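Local coordinates for Dna-binding protein RAP1 (Saccharomyces cerevisiae, PDB 4BJT) that binds DNA as a telomere-associated repressor and activator protein and, through the C-terminal domain described here, binds the telomere protein Rif1, at residues N60-P63 with D64-S67; D76-L79 with P80-H84; L111-D114 with L115-T119; D166-S169 with L170-N173; K183-G186 with T187-E191. All coordinates share one frame; numbering follows the deposited sequence. Where two conformers were deposited one is given.

In the fold
All five contacts are local and follow one another in series; none nests in or crosses another. Interaction 1 closes a 3-10 turn in the loop after helix 56-59. Further along that loop, interaction 2 leads the chain into the short helix 80-83, which lies against interaction 3, toward the C-terminal end of helix 108-119: Leu79, just before the short helix, touches Cys116, and Leu81 touches Asp117. Interaction 4 lies near the end of helix 164-171 and interaction 5 joins helix 175-185 to helix 187-198. These two meet through the salt bridge of Asp166 with Lys184 and the packing of Leu170 on Met190, tying three consecutive helices together on the side of the domain away from interactions 2 and 3.

Interaction 1. Residues N60-P63 with D64-S67; sequences NIDP and DTIS
The carboxylates of Asp62 and Asp64 are turned almost square to each other, planes 80° apart, with Asp62 OD1 3.0 Å from Asp64 OD2. Over the plane of the Asp62 carboxylate stands the backbone N-H of Asp64, which donates to Asp62 OD1 at 2.9 Å. This bond makes an Asx turn and opens the 3-10 turn that follows. CG of Asp62 lies anti to the backbone N (chi1 -179°), which swings the acid forward over the turn. The two like charges are probably made tolerable by Arg89 on helix 88-99, which forms a salt bridge with Asp64 OD2 and a long, weak ion pair with Asp62 OD1. Two donors from one residue grip Asp62 O: the hydroxyl of Thr65, with OG1 2.7 Å away and in the carbonyl plane, and Thr65 N, at 3.2 Å and well above that plane. Thr65 CG2 rests on Asp62 CB. The next backbone bond, Ile66 N to Pro63 O, extends the winding. On the inner side, where both isoleucines reach helix 140-150, their side chains cross at about a right angle, Ile61 CG2 meeting Ile66 CD1 at 4.0 Å.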
loop_
_atom_site.group_PDB
_atom_site.type_symbol
_atom_site.label_atom_id
_atom_site.label_comp_id
_atom_site.label_asym_id
_atom_site.label_seq_id
_atom_site.Cartn_x
_atom_site.Cartn_y
_atom_site.Cartn_z
ATOM N N ASN C 60 0.511 13.182 3.384
ATOM C CA ASN C 60 -0.125 14.503 3.283
ATOM C C ASN C 60 -0.086 15.131 1.904
ATOM O O ASN C 60 -0.366 16.331 1.781
ATOM C CB ASN C 60 0.556 15.453 4.283
ATOM C CG ASN C 60 0.495 15.025 5.686
ATOM O OD1 ASN C 60 -0.389 14.269 6.067
ATOM N ND2 ASN C 60 1.301 15.663 6.510
ATOM N N ILE C 61 0.209 14.350 0.866
ATOM C CA ILE C 61 0.208 14.831 -0.519
ATOM C C ILE C 61 -1.208 15.391 -0.755
ATOM O O ILE C 61 -2.184 14.726 -0.423
ATOM C CB ILE C 61 0.509 13.666 -1.491
ATOM C CG1 ILE C 61 1.979 13.262 -1.382
ATOM C CG2 ILE C 61 0.144 14.046 -2.952
ATOM C CD1 ILE C 61 2.294 11.918 -1.973
ATOM N N ASP C 62 -1.312 16.595 -1.312
ATOM C CA ASP C 62 -2.607 17.262 -1.529
ATOM C C ASP C 62 -3.349 16.545 -2.658
ATOM O O ASP C 62 -2.890 16.534 -3.794
ATOM C CB ASP C 62 -2.388 18.729 -1.876
ATOM C CG ASP C 62 -3.653 19.535 -2.098
ATOM O OD1 ASP C 62 -4.736 18.936 -2.151
ATOM O OD2 ASP C 62 -3.560 20.785 -2.168
ATOM N N PRO C 63 -4.478 15.865 -2.378
ATOM C CA PRO C 63 -5.161 15.134 -3.456
ATOM C C PRO C 63 -5.714 16.032 -4.556
ATOM O O PRO C 63 -5.856 15.566 -5.679
ATOM C CB PRO C 63 -6.297 14.418 -2.714
ATOM C CG PRO C 63 -6.587 15.313 -1.564
ATOM C CD PRO C 63 -5.245 15.802 -1.122
ATOM N N ASP C 64 -5.924 17.315 -4.268
ATOM C CA ASP C 64 -6.452 18.243 -5.282
ATOM C C ASP C 64 -5.434 18.562 -6.366
ATOM O O ASP C 64 -5.828 19.031 -7.428
ATOM C CB ASP C 64 -6.909 19.536 -4.627
ATOM C CG ASP C 64 -7.865 19.296 -3.486
ATOM O OD1 ASP C 64 -8.738 18.388 -3.620
ATOM O OD2 ASP C 64 -7.630 19.851 -2.405
ATOM N N THR C 65 -4.150 18.260 -6.116
ATOM C CA THR C 65 -3.067 18.440 -7.082
ATOM C C THR C 65 -2.990 17.259 -8.034
ATOM O O THR C 65 -2.167 17.284 -8.939
ATOM C CB THR C 65 -1.701 18.614 -6.388
ATOM O OG1 THR C 65 -1.265 17.407 -5.750
ATOM C CG2 THR C 65 -1.675 19.773 -5.434
ATOM N N ILE C 66 -3.830 16.215 -7.829
ATOM C CA ILE C 66 -3.817 15.010 -8.647
ATOM C C ILE C 66 -5.074 14.990 -9.504
ATOM O O ILE C 66 -6.159 14.693 -9.003
ATOM C CB ILE C 66 -3.738 13.764 -7.741
ATOM C CG1 ILE C 66 -2.456 13.776 -6.864
ATOM C CG2 ILE C 66 -3.774 12.479 -8.601
ATOM C CD1 ILE C 66 -2.388 12.718 -5.809
ATOM N N SER C 67 -4.937 15.260 -10.804
ATOM C CA SER C 67 -6.054 15.258 -11.731
ATOM C C SER C 67 -6.639 13.837 -11.770
ATOM O O SER C 67 -5.885 12.860 -11.734
ATOM C CB SER C 67 -5.574 15.687 -13.122
ATOM O OG SER C 67 -6.652 15.727 -14.036
HETATM O O HOH W 1 -9.062 15.808 -5.377
#

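Interaction 2. Residues D76-L79 with P80-H84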
loop_
_atom_site.group_PDB
_atom_site.type_symbol
_atom_site.label_atom_id
_atom_site.label_comp_id
_atom_site.label_asym_id
_atom_site.label_seq_id
_atom_site.Cartn_x
_atom_site.Cartn_y
_atom_site.Cartn_z
ATOM N N ASP C 76 -7.100 -2.182 -16.069
ATOM C CA ASP C 76 -6.621 -3.481 -15.594
ATOM C C ASP C 76 -6.425 -3.498 -14.092
ATOM O O ASP C 76 -6.291 -4.585 -13.539
ATOM C CB ASP C 76 -5.348 -3.959 -16.283
ATOM C CG ASP C 76 -4.192 -3.090 -16.033
ATOM O OD1 ASP C 76 -4.281 -1.930 -16.362
ATOM O OD2 ASP C 76 -3.189 -3.582 -15.465
ATOM N N LEU C 77 -6.411 -2.316 -13.429
ATOM C CA LEU C 77 -6.248 -2.191 -11.979
ATOM C C LEU C 77 -7.527 -1.788 -11.239
ATOM O O LEU C 77 -7.711 -2.166 -10.087
ATOM C CB LEU C 77 -5.183 -1.140 -11.690
ATOM C CG LEU C 77 -3.783 -1.435 -12.236
ATOM C CD1 LEU C 77 -2.867 -0.247 -11.980
ATOM C CD2 LEU C 77 -3.207 -2.683 -11.619
ATOM N N PHE C 78 -8.403 -1.032 -11.914
ATOM C CA PHE C 78 -9.615 -0.477 -11.319
ATOM C C PHE C 78 -10.844 -0.825 -12.095
ATOM O O PHE C 78 -10.817 -0.945 -13.329
ATOM C CB PHE C 78 -9.490 1.036 -11.241
ATOM C CG PHE C 78 -8.361 1.507 -10.356
ATOM C CD1 PHE C 78 -8.544 1.652 -8.993
ATOM C CD2 PHE C 78 -7.122 1.810 -10.890
ATOM C CE1 PHE C 78 -7.525 2.150 -8.187
ATOM C CE2 PHE C 78 -6.076 2.232 -10.074
ATOM C CZ PHE C 78 -6.289 2.422 -8.730
ATOM N N LEU C 79 -11.947 -0.964 -11.358
ATOM C CA LEU C 79 -13.265 -1.293 -11.891
ATOM C C LEU C 79 -14.002 -0.041 -12.292
ATOM O O LEU C 79 -13.642 1.072 -11.883
ATOM C CB LEU C 79 -14.069 -2.028 -10.800
ATOM C CG LEU C 79 -13.551 -3.417 -10.478
ATOM C CD1 LEU C 79 -13.731 -3.754 -9.032
ATOM C CD2 LEU C 79 -14.176 -4.449 -11.347
ATOM N N PRO C 80 -15.115 -0.186 -13.054
ATOM C CA PRO C 80 -15.856 1.007 -13.471
ATOM C C PRO C 80 -16.256 1.945 -12.317
ATOM O O PRO C 80 -16.203 3.157 -12.493
ATOM C CB PRO C 80 -17.063 0.422 -14.211
ATOM C CG PRO C 80 -16.563 -0.872 -14.737
ATOM C CD PRO C 80 -15.633 -1.405 -13.689
ATOM N N LEU C 81 -16.579 1.409 -11.112
ATOM C CA LEU C 81 -16.975 2.245 -9.987
ATOM C C LEU C 81 -15.914 3.301 -9.648
ATOM O O LEU C 81 -16.254 4.444 -9.344
ATOM C CB LEU C 81 -17.275 1.368 -8.751
ATOM C CG LEU C 81 -17.652 2.107 -7.462
ATOM C CD1 LEU C 81 -18.994 2.807 -7.610
ATOM C CD2 LEU C 81 -17.775 1.125 -6.324
ATOM N N PHE C 82 -14.636 2.941 -9.749
ATOM C CA PHE C 82 -13.543 3.861 -9.416
ATOM C C PHE C 82 -13.607 5.104 -10.285
ATOM O O PHE C 82 -13.424 6.226 -9.817
ATOM C CB PHE C 82 -12.195 3.147 -9.620
ATOM C CG PHE C 82 -11.017 4.091 -9.576
ATOM C CD1 PHE C 82 -10.448 4.455 -8.367
ATOM C CD2 PHE C 82 -10.439 4.564 -10.745
ATOM C CE1 PHE C 82 -9.328 5.278 -8.321
ATOM C CE2 PHE C 82 -9.326 5.406 -10.700
ATOM C CZ PHE C 82 -8.769 5.749 -9.479
ATOM N N PHE C 83 -13.851 4.902 -11.572
ATOM C CA PHE C 83 -13.866 6.031 -12.518
ATOM C C PHE C 83 -15.065 6.962 -12.334
ATOM O O PHE C 83 -15.098 8.030 -12.949
ATOM C CB PHE C 83 -13.762 5.492 -13.933
ATOM C CG PHE C 83 -12.444 4.797 -14.171
ATOM C CD1 PHE C 83 -11.299 5.517 -14.418
ATOM C CD2 PHE C 83 -12.342 3.413 -14.090
ATOM C CE1 PHE C 83 -10.064 4.876 -14.574
ATOM C CE2 PHE C 83 -11.111 2.768 -14.232
ATOM C CZ PHE C 83 -9.972 3.506 -14.477
ATOM N N HIS C 84 -16.053 6.557 -11.529
ATOM C CA HIS C 84 -17.202 7.391 -11.209
ATOM C C HIS C 84 -16.961 8.328 -10.033
ATOM O O HIS C 84 -17.780 9.215 -9.809
ATOM C CB HIS C 84 -18.452 6.557 -11.018
ATOM C CG HIS C 84 -18.977 6.096 -12.341
ATOM N ND1 HIS C 84 -18.673 4.855 -12.841
ATOM C CD2 HIS C 84 -19.691 6.774 -13.268
ATOM C CE1 HIS C 84 -19.273 4.776 -14.020
ATOM N NE2 HIS C 84 -19.844 5.925 -14.347
#
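Phe78 and Phe82 lie face to face, ring centroids 3.9 Å apart and planes inclined by only 22°. Their slight offset leaves Phe78 CD1 near the rim of the other ring, 3.4 Å from Phe82 CD1, while CZ of Phe82 sits over the middle of the Phe78 ring. Different first torsions make this possible: the Phe82 ring swings anti to its own backbone N (chi1 168°), back toward the preceding loop, and the Phe78 ring keeps beside its N and comes forward to meet it. Phe83 fills the notch beside the pair. Its CE2 leans on Phe78 CB at 3.8 Å, and Phe82 CD2 stands over the centre of the Phe83 ring. In the backbone, Leu79 O accepts the N-H of Phe82 at 3.0 Å, and the proline ring of Pro80 abuts Leu79 CB. Further aromatic rings extend the cluster: Phe91 meets Phe82 edge-to-face, and Phe144 and Phe148 of helix 140-150 pack on Phe78. A proline in the first turn of a short, weakly bonded helix, with an aromatic stack between residues four apart, thus ends the long loop and packs the two buried rings against helix 140-150 of this all-helical domain.

Interaction 3. Residues L111-D114 with L115-T119; sequences LVQD and LCDET
Gln113 O takes two backbone N-H groups, from Asp117 at 2.9 Å, nearly straight at 166°, and from Cys116 in a weak, bent bond at 3.2 Å. The side chains of Gln113 and Asp117 repeat the link on the outer surface. NE2 of Gln113 points an N-H in its own amide plane at Asp117 OD1, 3.1 Å away, reaching it from above the carboxylate plane; its bond to Asp117 OD2 is weak. The bend at chi2 (65°) turns the Gln113 chain along the helix, toward its C-terminal end and Asp117, while OE1 bonds to Lys123. Asp114 and Glu118 have the same i to i+4 spacing on helix 108-119 but are like charges, lying side by side and pointing the same way, with Asp114 OD1 4.4 Å from Glu118 OE2. Water 2 bridges them, weakly at Asp114, and Asp114 OD2 is held by Lys110 and Tyr103. Thr119 OG1 donates to Leu115 O at 2.6 Å, on a lone pair. The buried flank is apolar. Leu115 CD1 lies 3.8 Å from Leu111 CG and Leu115 packs against helix 88-99, whereas Leu111 and Val112 pack on apolar side chains of the bound Rif1 peptide.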
loop_
_atom_site.group_PDB
_atom_site.type_symbol
_atom_site.label_atom_id
_atom_site.label_comp_id
_atom_site.label_asym_id
_atom_site.label_seq_id
_atom_site.Cartn_x
_atom_site.Cartn_y
_atom_site.Cartn_z
ATOM N N LEU C 111 -11.798 -7.501 3.596
ATOM C CA LEU C 111 -11.260 -6.186 3.245
ATOM C C LEU C 111 -11.192 -6.034 1.714
ATOM O O LEU C 111 -11.611 -5.015 1.156
ATOM C CB LEU C 111 -9.866 -6.008 3.879
ATOM C CG LEU C 111 -9.073 -4.792 3.406
ATOM C CD1 LEU C 111 -9.783 -3.509 3.752
ATOM C CD2 LEU C 111 -7.726 -4.786 4.013
ATOM N N VAL C 112 -10.595 -7.032 1.053
ATOM C CA VAL C 112 -10.444 -7.051 -0.396
ATOM C C VAL C 112 -11.816 -6.940 -1.070
ATOM O O VAL C 112 -11.964 -6.200 -2.056
ATOM C CB VAL C 112 -9.624 -8.291 -0.826
ATOM C CG1 VAL C 112 -9.751 -8.596 -2.301
ATOM C CG2 VAL C 112 -8.149 -8.111 -0.435
ATOM N N GLN C 113 -12.839 -7.634 -0.527
ATOM C CA GLN C 113 -14.182 -7.513 -1.091
ATOM C C GLN C 113 -14.751 -6.105 -0.929
ATOM O O GLN C 113 -15.330 -5.556 -1.859
ATOM C CB GLN C 113 -15.136 -8.546 -0.455
ATOM C CG GLN C 113 -16.511 -8.605 -1.122
ATOM C CD GLN C 113 -16.403 -9.094 -2.544
ATOM O OE1 GLN C 113 -15.870 -10.171 -2.799
ATOM N NE2 GLN C 113 -16.825 -8.294 -3.511
ATOM N N ASP C 114 -14.544 -5.487 0.230
ATOM C CA ASP C 114 -15.046 -4.138 0.475
ATOM C C ASP C 114 -14.307 -3.096 -0.392
ATOM O O ASP C 114 -14.933 -2.164 -0.915
ATOM C CB ASP C 114 -14.926 -3.793 1.958
ATOM C CG ASP C 114 -15.744 -4.695 2.880
ATOM O OD1 ASP C 114 -16.675 -5.373 2.383
ATOM O OD2 ASP C 114 -15.415 -4.769 4.080
ATOM N N LEU C 115 -13.005 -3.303 -0.628
ATOM C CA LEU C 115 -12.236 -2.384 -1.494
ATOM C C LEU C 115 -12.702 -2.474 -2.950
ATOM O O LEU C 115 -12.598 -1.504 -3.715
ATOM C CB LEU C 115 -10.744 -2.697 -1.409
ATOM C CG LEU C 115 -10.084 -2.313 -0.078
ATOM C CD1 LEU C 115 -8.716 -2.961 0.047
ATOM C CD2 LEU C 115 -9.976 -0.779 0.077
ATOM N N CYS C 116 -13.199 -3.634 -3.344
ATOM C CA CYS C 116 -13.771 -3.847 -4.665
ATOM C C CYS C 116 -15.156 -3.153 -4.754
ATOM O O CYS C 116 -15.383 -2.307 -5.628
ATOM C CB CYS C 116 -13.862 -5.351 -4.905
ATOM S SG CYS C 116 -14.825 -5.823 -6.347
ATOM N N ASP C 117 -16.036 -3.452 -3.799
ATOM C CA ASP C 117 -17.415 -2.949 -3.809
ATOM C C ASP C 117 -17.578 -1.480 -3.561
ATOM O O ASP C 117 -18.498 -0.880 -4.121
ATOM C CB ASP C 117 -18.265 -3.701 -2.755
ATOM C CG ASP C 117 -18.424 -5.187 -3.015
ATOM O OD1 ASP C 117 -18.180 -5.622 -4.165
ATOM O OD2 ASP C 117 -18.777 -5.918 -2.068
ATOM N N GLU C 118 -16.732 -0.886 -2.696
ATOM C CA GLU C 118 -16.882 0.514 -2.304
ATOM C C GLU C 118 -15.966 1.483 -3.011
ATOM O O GLU C 118 -16.349 2.640 -3.190
ATOM C CB GLU C 118 -16.708 0.648 -0.792
ATOM C CG GLU C 118 -17.784 -0.128 -0.039
ATOM C CD GLU C 118 -17.652 -0.043 1.463
ATOM O OE1 GLU C 118 -17.814 1.069 2.017
ATOM O OE2 GLU C 118 -17.337 -1.083 2.084
ATOM N N THR C 119 -14.750 1.051 -3.362
ATOM C CA THR C 119 -13.757 1.921 -3.999
ATOM C C THR C 119 -13.380 1.496 -5.428
ATOM O O THR C 119 -12.646 2.242 -6.053
ATOM C CB THR C 119 -12.496 2.067 -3.119
ATOM O OG1 THR C 119 -12.100 0.807 -2.618
ATOM C CG2 THR C 119 -12.700 2.983 -1.941
HETATM O O HOH W 2 -19.084 -3.448 0.979
#

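Interaction 4. Residues D166-S169 with L170-N173; sequences DDES and LKSN
This is a local contact near the C-terminal end of helix 164-171, between residues 166-169 and 170-173, just before the bend into helix 175-185. Ser169 O is gripped twice by Ser172, by the hydroxyl OG at 2.7 Å, tilted from the carbonyl plane, and by the backbone N at 3.2 Å, from high above it. With OG between its backbone N and carbonyl carbon (chi1 78°), Ser172 folds its hydroxyl back onto the helix; the same OG accepts from Asp174 N, an ST turn that carries the chain onward. Just before this, Leu170 N still makes the i to i+4 bond to Asp166 O, 3.0 Å. Outside, Lys171 drapes over the Asp167 carbonyl, its CE 3.4 Å from Asp167 O, and bends at chi3 to bring NZ into a long, 4.0 Å salt bridge with Glu168 OE2. On the inner side Leu170 wedges between helices 175-185 and 187-198. The neighbouring acids tie to the same helices: Asp166 to Lys184 and His185, Asp167 to Arg193. Asn173, the first residue beyond the helix, has the positive phi characteristic of the position just after a helix C-terminus, here leading into the short link to helix 175-185.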
loop_
_atom_site.group_PDB
_atom_site.type_symbol
_atom_site.label_atom_id
_atom_site.label_comp_id
_atom_site.label_asym_id
_atom_site.label_seq_id
_atom_site.Cartn_x
_atom_site.Cartn_y
_atom_site.Cartn_z
ATOM N N ASP C 166 13.618 -4.166 -2.856
ATOM C CA ASP C 166 13.752 -4.134 -1.405
ATOM C C ASP C 166 13.793 -5.555 -0.849
ATOM O O ASP C 166 14.593 -5.836 0.034
ATOM C CB ASP C 166 12.580 -3.393 -0.740
ATOM C CG ASP C 166 12.515 -1.910 -0.975
ATOM O OD1 ASP C 166 13.540 -1.326 -1.349
ATOM O OD2 ASP C 166 11.425 -1.306 -0.721
ATOM N N ASP C 167 12.905 -6.432 -1.339
ATOM C CA ASP C 167 12.878 -7.822 -0.865
ATOM C C ASP C 167 14.169 -8.564 -1.229
ATOM O O ASP C 167 14.665 -9.337 -0.422
ATOM C CB ASP C 167 11.639 -8.553 -1.372
ATOM C CG ASP C 167 10.352 -8.130 -0.687
ATOM O OD1 ASP C 167 10.420 -7.648 0.465
ATOM O OD2 ASP C 167 9.249 -8.336 -1.289
ATOM N N GLU C 168 14.756 -8.255 -2.381
ATOM C CA GLU C 168 16.038 -8.839 -2.768
ATOM C C GLU C 168 17.165 -8.318 -1.860
ATOM O O GLU C 168 18.011 -9.108 -1.415
ATOM C CB GLU C 168 16.321 -8.562 -4.253
ATOM C CG GLU C 168 15.388 -9.319 -5.182
ATOM C CD GLU C 168 15.476 -10.838 -5.130
ATOM O OE1 GLU C 168 16.557 -11.371 -4.790
ATOM O OE2 GLU C 168 14.454 -11.497 -5.426
ATOM N N SER C 169 17.141 -7.020 -1.505
ATOM C CA SER C 169 18.125 -6.472 -0.570
ATOM C C SER C 169 18.019 -7.143 0.790
ATOM O O SER C 169 19.052 -7.441 1.419
ATOM C CB SER C 169 17.936 -4.962 -0.395
ATOM O OG SER C 169 18.308 -4.267 -1.573
ATOM N N LEU C 170 16.788 -7.425 1.234
ATOM C CA LEU C 170 16.562 -8.062 2.526
ATOM C C LEU C 170 17.228 -9.442 2.587
ATOM O O LEU C 170 17.863 -9.769 3.578
ATOM C CB LEU C 170 15.046 -8.172 2.786
ATOM C CG LEU C 170 14.641 -8.711 4.149
ATOM C CD1 LEU C 170 15.245 -7.860 5.269
ATOM C CD2 LEU C 170 13.141 -8.778 4.265
ATOM N N LYS C 171 17.125 -10.223 1.538
ATOM C CA LYS C 171 17.690 -11.568 1.527
ATOM C C LYS C 171 19.163 -11.598 1.114
ATOM O O LYS C 171 19.777 -12.655 1.128
ATOM C CB LYS C 171 16.861 -12.449 0.580
ATOM C CG LYS C 171 15.402 -12.572 0.998
ATOM C CD LYS C 171 14.589 -13.395 0.021
ATOM C CE LYS C 171 14.183 -12.617 -1.206
ATOM N NZ LYS C 171 13.410 -13.456 -2.158
ATOM N N SER C 172 19.710 -10.476 0.674
ATOM C CA SER C 172 21.095 -10.422 0.220
ATOM C C SER C 172 22.213 -10.654 1.243
ATOM O O SER C 172 23.329 -10.870 0.780
ATOM C CB SER C 172 21.374 -9.084 -0.456
ATOM O OG SER C 172 21.561 -8.043 0.491
ATOM N N ASN C 173 22.006 -10.565 2.571
ATOM C CA ASN C 173 23.111 -10.706 3.551
ATOM C C ASN C 173 24.167 -9.590 3.338
ATOM O O ASN C 173 25.314 -9.804 3.767
ATOM C CB ASN C 173 23.802 -12.124 3.529
ATOM C CG ASN C 173 22.951 -13.246 4.078
ATOM O OD1 ASN C 173 22.422 -13.165 5.187
ATOM N ND2 ASN C 173 22.865 -14.352 3.369
#

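Interaction 5. Residues K183-G186 with T187-E191; sequences KKHG and TGRME
Hydrogen bonds carry most of the contact, in which the Arg189 side chain reaches back across the junction of two helices to the His185 backbone carbonyl. NH1 of Arg189 donates to His185 O at 2.9 Å, standing above the carbonyl plane, with the carbonyl oxygen near the edge of the guanidinium. The chain of Arg189, extended from CG to NE, runs back along this carbonyl to reach it, and its CG passes 3.3 Å from His185 O. Water 3 adds a second route: it donates to His185 O at 2.9 Å and accepts from Arg189 N. The backbone contributes Met190 N to Gly186 O at 3.1 Å, the first i to i+4 bond of helix 187-198. The His185 ring bonds through ND1 to Gly160 N.

Van der Waals contact is slighter. CB of Arg189 lies 4.0 Å from CB of His185, and Lys184 CG covers the middle of one face of the His185 ring, which also stacks with Trp162.

In conformation, Gly186 has two roles: it is the first residue beyond helix 175-185, with phi of 89°, and the N-cap of the next helix.

Charge pairing extends outward, as Arg189 NH1 also forms a salt bridge with Glu55. A cationic guanidinium at the carbonyl end of helix 175-185 would probably be favoured by the helix dipole, and at His185 O the water and NH1 probably stand in for the direct i to i+4 bond from Arg189 N.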
loop_
_atom_site.group_PDB
_atom_site.type_symbol
_atom_site.label_atom_id
_atom_site.label_comp_id
_atom_site.label_asym_id
_atom_site.label_seq_id
_atom_site.Cartn_x
_atom_site.Cartn_y
_atom_site.Cartn_z
ATOM N N LYS C 183 17.114 2.363 6.422
ATOM C CA LYS C 183 16.929 3.812 6.315
ATOM C C LYS C 183 15.559 4.133 5.660
ATOM O O LYS C 183 14.877 5.087 6.050
ATOM C CB LYS C 183 18.080 4.421 5.509
ATOM C CG LYS C 183 17.954 5.910 5.281
ATOM C CD LYS C 183 19.296 6.521 4.884
ATOM C CE LYS C 183 19.209 7.999 4.554
ATOM N NZ LYS C 183 18.952 8.862 5.749
ATOM N N LYS C 184 15.158 3.311 4.682
ATOM C CA LYS C 184 13.883 3.473 4.010
ATOM C C LYS C 184 12.701 3.083 4.872
ATOM O O LYS C 184 11.749 3.846 4.999
ATOM C CB LYS C 184 13.880 2.667 2.700
ATOM C CG LYS C 184 12.584 2.737 1.916
ATOM C CD LYS C 184 12.670 1.921 0.639
ATOM C CE LYS C 184 11.444 2.152 -0.208
ATOM N NZ LYS C 184 11.475 1.338 -1.455
ATOM N N HIS C 185 12.719 1.856 5.400
ATOM C CA HIS C 185 11.567 1.278 6.099
ATOM C C HIS C 185 11.627 1.278 7.617
ATOM O O HIS C 185 10.581 1.151 8.246
ATOM C CB HIS C 185 11.374 -0.158 5.615
ATOM C CG HIS C 185 10.999 -0.259 4.169
ATOM N ND1 HIS C 185 9.879 0.382 3.672
ATOM C CD2 HIS C 185 11.586 -0.948 3.167
ATOM C CE1 HIS C 185 9.849 0.090 2.379
ATOM N NE2 HIS C 185 10.837 -0.740 2.051
ATOM N N GLY C 186 12.829 1.326 8.171
ATOM C CA GLY C 186 13.068 1.211 9.596
ATOM C C GLY C 186 13.260 -0.226 10.040
ATOM O O GLY C 186 12.926 -1.180 9.325
ATOM N N THR C 187 13.798 -0.372 11.249
ATOM C CA THR C 187 14.080 -1.674 11.823
ATOM C C THR C 187 12.839 -2.509 12.073
ATOM O O THR C 187 12.842 -3.710 11.786
ATOM C CB THR C 187 14.816 -1.491 13.151
ATOM O OG1 THR C 187 15.864 -0.543 12.956
ATOM C CG2 THR C 187 15.367 -2.791 13.683
ATOM N N GLY C 188 11.809 -1.887 12.632
ATOM C CA GLY C 188 10.570 -2.590 12.950
ATOM C C GLY C 188 9.946 -3.230 11.734
ATOM O O GLY C 188 9.575 -4.408 11.753
ATOM N N ARG C 189 9.844 -2.461 10.639
ATOM C CA ARG C 189 9.294 -3.023 9.390
ATOM C C ARG C 189 10.195 -4.106 8.812
ATOM O O ARG C 189 9.695 -5.093 8.256
ATOM C CB ARG C 189 9.109 -1.935 8.324
ATOM C CG ARG C 189 8.035 -0.933 8.661
ATOM C CD ARG C 189 7.577 -0.232 7.409
ATOM N NE ARG C 189 6.576 0.802 7.657
ATOM C CZ ARG C 189 6.821 2.113 7.792
ATOM N NH1 ARG C 189 8.070 2.581 7.729
ATOM N NH2 ARG C 189 5.816 2.965 7.979
ATOM N N MET C 190 11.514 -3.899 8.887
ATOM C CA MET C 190 12.462 -4.889 8.383
ATOM C C MET C 190 12.324 -6.214 9.134
ATOM O O MET C 190 12.252 -7.270 8.492
ATOM C CB MET C 190 13.892 -4.396 8.380
ATOM C CG MET C 190 14.805 -5.432 7.785
ATOM S SD MET C 190 16.505 -4.972 7.656
ATOM C CE MET C 190 16.999 -5.060 9.410
ATOM N N GLU C 191 12.170 -6.153 10.455
ATOM C CA GLU C 191 11.988 -7.367 11.249
ATOM C C GLU C 191 10.657 -8.041 10.887
ATOM O O GLU C 191 10.615 -9.278 10.762
ATOM C CB GLU C 191 12.075 -7.074 12.740
ATOM C CG GLU C 191 13.477 -6.696 13.177
ATOM C CD GLU C 191 14.580 -7.717 12.948
ATOM O OE1 GLU C 191 14.271 -8.925 12.832
ATOM O OE2 GLU C 191 15.761 -7.302 12.891
HETATM O O HOH W 3 10.067 0.430 11.041
#